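Local coordinates for phosphate ABC transporter, phosphate-binding protein (Clostridium perfringens, PDB 4Q8R), which probably captures phosphate outside the cell membrane with high affinity and hands it to its ABC transporter for uptake, at residues A82-L94 and K160-Y172. Sequence-based numbering, arbitrary orientation. Where two conformers were deposited one is given.
Sequences ALITHKNNPVKDL and KSLVQGNENAIGY. With ZN (zinc ion), chain E.
Ile84 and Gly171 form the hydrogen-bonded pair that ties the strand through Ile84 antiparallel to strand 169-172: Ile84 N donates to Gly171 O at 2.8 Å, and Gly171 N returns a bond to Ile84 O at 3.0 Å. Leu83 and Tyr172 make the next, non-hydrogen-bonded pair.

Where the strands part, His86 takes over. Its CG stands anti to the backbone N (chi1 -158°), which carries the ring to the carbonyl of Val163 in the last turn of helix 156-164. There His86 ND1 gives a nearly straight bond, in the plane of both ring and carbonyl, to Val163 O at 2.8 Å. This fixes the ring's rotation and leaves His86 NE2 to bind a zinc ion at 2.1 Å. Two waters also bind the metal, and one of them donates to Glu167 OE2, a second-shell link. Glu167 CA lies over one ring face in a CH-pi contact, 3.8 Å from the His86 ring centroid. A further water bridges the diverging backbones, accepting from His86 N and Asn89 ND2 and donating to Glu167 O and Ala169 O.

Apolar packing covers both sheet faces. On one, Ile84 CD1 meets Val163 CG2 at 3.9 Å, while Val163 CG1 presses against the peptide joining Thr85 and His86. On the other, Ile170 and Leu94 meet tip to tip through their CD1 methyls.

Helix 156-164 packs on the Ile84 side of the sheet. Helices 96-103 and 130-139 cover the Leu83 side, where Tyr172 stacks on Phe135: the alpha/beta layering expected of a PBP-superfamily lobe. Strand 182-187 pairs with the other edge of strand 71-86.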
loop_
_atom_site.group_PDB
_atom_site.type_symbol
_atom_site.label_atom_id
_atom_site.label_comp_id
_atom_site.label_asym_id
_atom_site.label_seq_id
_atom_site.Cartn_x
_atom_site.Cartn_y
_atom_site.Cartn_z
ATOM N N ALA A 82 -0.294 7.396 -2.677
ATOM C CA ALA A 82 -0.590 8.813 -2.531
ATOM C C ALA A 82 0.174 9.381 -1.335
ATOM O O ALA A 82 0.385 8.726 -0.356
ATOM C CB ALA A 82 -2.058 9.020 -2.294
ATOM N N LEU A 83 0.563 10.639 -1.497
ATOM C CA LEU A 83 1.091 11.468 -0.404
ATOM C C LEU A 83 -0.093 12.273 0.027
ATOM O O LEU A 83 -0.571 13.158 -0.775
ATOM C CB LEU A 83 2.131 12.464 -0.876
ATOM C CG LEU A 83 3.571 12.061 -0.934
ATOM C CD1 LEU A 83 4.026 11.754 0.451
ATOM C CD2 LEU A 83 3.758 10.908 -1.877
ATOM N N ILE A 84 -0.597 11.992 1.206
ATOM C CA ILE A 84 -1.810 12.651 1.681
ATOM C C ILE A 84 -1.515 13.737 2.687
ATOM O O ILE A 84 -0.633 13.578 3.566
ATOM C CB ILE A 84 -2.821 11.648 2.225
ATOM C CG1 ILE A 84 -2.231 10.707 3.286
ATOM C CG2 ILE A 84 -3.379 10.832 1.060
ATOM C CD1 ILE A 84 -3.298 10.056 4.106
ATOM N N THR A 85 -2.289 14.818 2.588
ATOM C CA THR A 85 -2.262 15.887 3.534
ATOM C C THR A 85 -3.649 16.008 4.130
ATOM O O THR A 85 -4.640 15.415 3.661
ATOM C CB THR A 85 -1.831 17.218 2.902
ATOM O OG1 THR A 85 -2.883 17.635 2.010
ATOM C CG2 THR A 85 -0.539 17.150 2.141
ATOM N N HIS A 86 -3.735 16.749 5.219
ATOM C CA HIS A 86 -5.031 17.204 5.700
ATOM C C HIS A 86 -5.755 18.007 4.583
ATOM O O HIS A 86 -5.144 18.662 3.753
ATOM C CB HIS A 86 -4.830 18.086 6.919
ATOM C CG HIS A 86 -5.998 18.206 7.804
ATOM N ND1 HIS A 86 -6.333 17.276 8.767
ATOM C CD2 HIS A 86 -6.944 19.183 7.880
ATOM C CE1 HIS A 86 -7.380 17.698 9.436
ATOM N NE2 HIS A 86 -7.802 18.820 8.878
ATOM N N LYS A 87 -7.069 17.966 4.647
ATOM C CA LYS A 87 -7.910 18.612 3.694
ATOM C C LYS A 87 -7.599 20.128 3.779
ATOM O O LYS A 87 -7.328 20.658 4.853
ATOM C CB LYS A 87 -9.376 18.241 4.041
ATOM C CG LYS A 87 -10.340 18.597 3.002
ATOM C CD LYS A 87 -10.250 17.672 1.801
ATOM C CE LYS A 87 -11.583 17.705 1.055
ATOM N NZ LYS A 87 -11.423 16.868 -0.165
ATOM N N ASN A 88 -7.583 20.817 2.659
ATOM C CA ASN A 88 -7.359 22.274 2.655
ATOM C C ASN A 88 -5.971 22.792 3.042
ATOM O O ASN A 88 -5.786 23.957 3.276
ATOM C CB ASN A 88 -8.457 22.979 3.486
ATOM C CG ASN A 88 -9.852 22.659 2.968
ATOM O OD1 ASN A 88 -10.050 22.541 1.764
ATOM N ND2 ASN A 88 -10.811 22.470 3.874
ATOM N N ASN A 89 -4.977 21.912 3.084
ATOM C CA ASN A 89 -3.582 22.365 3.064
ATOM C C ASN A 89 -3.340 23.076 1.725
ATOM O O ASN A 89 -3.657 22.513 0.655
ATOM C CB ASN A 89 -2.681 21.146 3.147
ATOM C CG ASN A 89 -1.211 21.523 3.392
ATOM O OD1 ASN A 89 -0.692 22.471 2.805
ATOM N ND2 ASN A 89 -0.544 20.766 4.249
ATOM N N PRO A 90 -2.800 24.304 1.730
ATOM C CA PRO A 90 -2.539 25.021 0.488
ATOM C C PRO A 90 -1.526 24.384 -0.423
ATOM O O PRO A 90 -1.491 24.703 -1.614
ATOM C CB PRO A 90 -2.066 26.398 0.958
ATOM C CG PRO A 90 -1.590 26.180 2.355
ATOM C CD PRO A 90 -2.481 25.130 2.917
ATOM N N VAL A 91 -0.712 23.477 0.118
ATOM C CA VAL A 91 0.294 22.769 -0.724
ATOM C C VAL A 91 -0.391 21.577 -1.412
ATOM O O VAL A 91 -0.844 20.673 -0.748
ATOM C CB VAL A 91 1.464 22.304 0.126
ATOM C CG1 VAL A 91 2.507 21.576 -0.727
ATOM C CG2 VAL A 91 2.093 23.514 0.808
ATOM N N LYS A 92 -0.421 21.612 -2.743
ATOM C CA LYS A 92 -1.188 20.674 -3.538
ATOM C C LYS A 92 -0.373 19.901 -4.569
ATOM O O LYS A 92 -0.937 19.077 -5.287
ATOM C CB LYS A 92 -2.359 21.435 -4.193
ATOM C CG LYS A 92 -3.403 21.743 -3.118
ATOM C CD LYS A 92 -4.509 22.650 -3.545
ATOM C CE LYS A 92 -5.191 23.199 -2.307
ATOM N NZ LYS A 92 -5.995 22.196 -1.569
ATOM N N ASP A 93 0.940 20.137 -4.596
ATOM C CA ASP A 93 1.793 19.583 -5.595
ATOM C C ASP A 93 3.184 19.571 -5.012
ATOM O O ASP A 93 3.628 20.628 -4.491
ATOM C CB ASP A 93 1.695 20.455 -6.842
ATOM C CG ASP A 93 2.369 19.879 -8.060
ATOM O OD1 ASP A 93 2.999 18.826 -8.029
ATOM O OD2 ASP A 93 2.253 20.529 -9.129
ATOM N N LEU A 94 3.865 18.426 -5.095
ATOM C CA LEU A 94 5.247 18.294 -4.631
ATOM C C LEU A 94 6.074 17.501 -5.629
ATOM O O LEU A 94 5.552 16.548 -6.236
ATOM C CB LEU A 94 5.279 17.592 -3.264
ATOM C CG LEU A 94 4.663 18.342 -2.065
ATOM C CD1 LEU A 94 4.561 17.497 -0.832
ATOM C CD2 LEU A 94 5.497 19.590 -1.783
ATOM N N LYS A 160 -3.910 7.148 7.830
ATOM C CA LYS A 160 -5.001 7.978 7.355
ATOM C C LYS A 160 -5.613 8.778 8.550
ATOM O O LYS A 160 -5.849 9.979 8.436
ATOM C CB LYS A 160 -6.093 7.104 6.718
ATOM C CG LYS A 160 -7.267 7.850 6.117
ATOM C CD LYS A 160 -8.121 6.855 5.367
ATOM C CE LYS A 160 -9.328 7.544 4.804
ATOM N NZ LYS A 160 -10.206 6.610 4.051
ATOM N N SER A 161 -5.863 8.101 9.656
ATOM C CA SER A 161 -6.485 8.714 10.834
ATOM C C SER A 161 -5.592 9.832 11.366
ATOM O O SER A 161 -6.071 10.905 11.719
ATOM C CB SER A 161 -6.715 7.686 11.920
ATOM O OG SER A 161 -7.769 6.803 11.598
ATOM N N LEU A 162 -4.296 9.612 11.396
ATOM C CA LEU A 162 -3.397 10.676 11.877
ATOM C C LEU A 162 -3.482 11.957 11.019
ATOM O O LEU A 162 -3.594 13.102 11.546
ATOM C CB LEU A 162 -1.968 10.142 12.038
ATOM C CG LEU A 162 -1.124 10.840 13.102
ATOM C CD1 LEU A 162 -1.841 10.819 14.426
ATOM C CD2 LEU A 162 0.267 10.230 13.191
ATOM N N VAL A 163 -3.452 11.764 9.711
ATOM C CA VAL A 163 -3.517 12.854 8.756
ATOM C C VAL A 163 -4.895 13.537 8.872
ATOM O O VAL A 163 -4.985 14.776 8.912
ATOM C CB VAL A 163 -3.196 12.395 7.347
ATOM C CG1 VAL A 163 -3.465 13.497 6.326
ATOM C CG2 VAL A 163 -1.767 11.906 7.230
ATOM N N GLN A 164 -5.946 12.738 9.015
ATOM C CA GLN A 164 -7.278 13.283 9.235
ATOM C C GLN A 164 -7.347 14.155 10.483
ATOM O O GLN A 164 -8.181 15.060 10.544
ATOM C CB GLN A 164 -8.358 12.235 9.380
ATOM C CG GLN A 164 -8.695 11.528 8.096
ATOM C CD GLN A 164 -9.587 10.299 8.323
ATOM O OE1 GLN A 164 -9.495 9.627 9.364
ATOM N NE2 GLN A 164 -10.489 10.017 7.376
ATOM N N GLY A 165 -6.509 13.842 11.476
ATOM C CA GLY A 165 -6.562 14.499 12.763
ATOM C C GLY A 165 -5.614 15.657 12.992
ATOM O O GLY A 165 -5.611 16.242 14.097
ATOM N N ASN A 166 -4.803 15.962 12.005
ATOM C CA ASN A 166 -3.749 16.964 12.177
ATOM C C ASN A 166 -3.561 17.793 10.942
ATOM O O ASN A 166 -3.081 17.311 9.918
ATOM C CB ASN A 166 -2.407 16.315 12.560
ATOM C CG ASN A 166 -1.349 17.367 13.087
ATOM O OD1 ASN A 166 -1.150 18.413 12.475
ATOM N ND2 ASN A 166 -0.636 17.044 14.186
ATOM N N GLU A 167 -3.921 19.078 11.035
ATOM C CA GLU A 167 -3.779 19.977 9.919
ATOM C C GLU A 167 -2.422 19.995 9.243
ATOM O O GLU A 167 -2.315 20.273 8.037
ATOM C CB GLU A 167 -4.148 21.465 10.313
ATOM C CG GLU A 167 -5.594 21.623 10.702
ATOM C CD GLU A 167 -5.964 23.032 11.043
ATOM O OE1 GLU A 167 -5.080 23.877 11.035
ATOM O OE2 GLU A 167 -7.120 23.305 11.287
ATOM N N ASN A 168 -1.354 19.746 10.022
ATOM C CA ASN A 168 -0.049 19.886 9.507
ATOM C C ASN A 168 0.640 18.592 9.119
ATOM O O ASN A 168 1.810 18.614 8.841
ATOM C CB ASN A 168 0.785 20.637 10.511
ATOM C CG ASN A 168 0.259 22.045 10.686
ATOM O OD1 ASN A 168 -0.011 22.713 9.702
ATOM N ND2 ASN A 168 0.129 22.482 11.893
ATOM N N ALA A 169 -0.104 17.487 9.142
ATOM C CA ALA A 169 0.484 16.198 8.858
ATOM C C ALA A 169 0.632 15.895 7.356
ATOM O O ALA A 169 -0.146 16.376 6.482
ATOM C CB ALA A 169 -0.364 15.155 9.502
ATOM N N ILE A 170 1.543 14.987 7.048
ATOM C CA ILE A 170 1.709 14.430 5.738
ATOM C C ILE A 170 1.986 12.931 5.959
ATOM O O ILE A 170 2.754 12.535 6.895
ATOM C CB ILE A 170 2.797 15.123 4.939
ATOM C CG1 ILE A 170 2.844 14.587 3.521
ATOM C CG2 ILE A 170 4.221 15.030 5.611
ATOM C CD1 ILE A 170 3.699 15.375 2.555
ATOM N N GLY A 171 1.361 12.072 5.139
ATOM C CA GLY A 171 1.625 10.625 5.194
ATOM C C GLY A 171 1.529 10.039 3.815
ATOM O O GLY A 171 1.278 10.739 2.862
ATOM N N TYR A 172 1.735 8.718 3.713
ATOM C CA TYR A 172 1.616 8.021 2.439
ATOM C C TYR A 172 0.757 6.795 2.625
ATOM O O TYR A 172 0.767 6.137 3.636
ATOM C CB TYR A 172 2.982 7.700 1.868
ATOM C CG TYR A 172 3.925 6.990 2.852
ATOM C CD1 TYR A 172 3.789 5.620 3.143
ATOM C CD2 TYR A 172 4.981 7.688 3.457
ATOM C CE1 TYR A 172 4.696 4.985 3.997
ATOM C CE2 TYR A 172 5.829 7.057 4.337
ATOM C CZ TYR A 172 5.674 5.741 4.599
ATOM O OH TYR A 172 6.542 5.089 5.452
HETATM ZN ZN ZN E . -9.255 20.104 9.595
HETATM O O HOH W 1 -1.500 18.618 6.054
HETATM O O HOH W 2 -8.841 22.027 9.440
HETATM O O HOH W 3 -8.936 19.999 11.757
#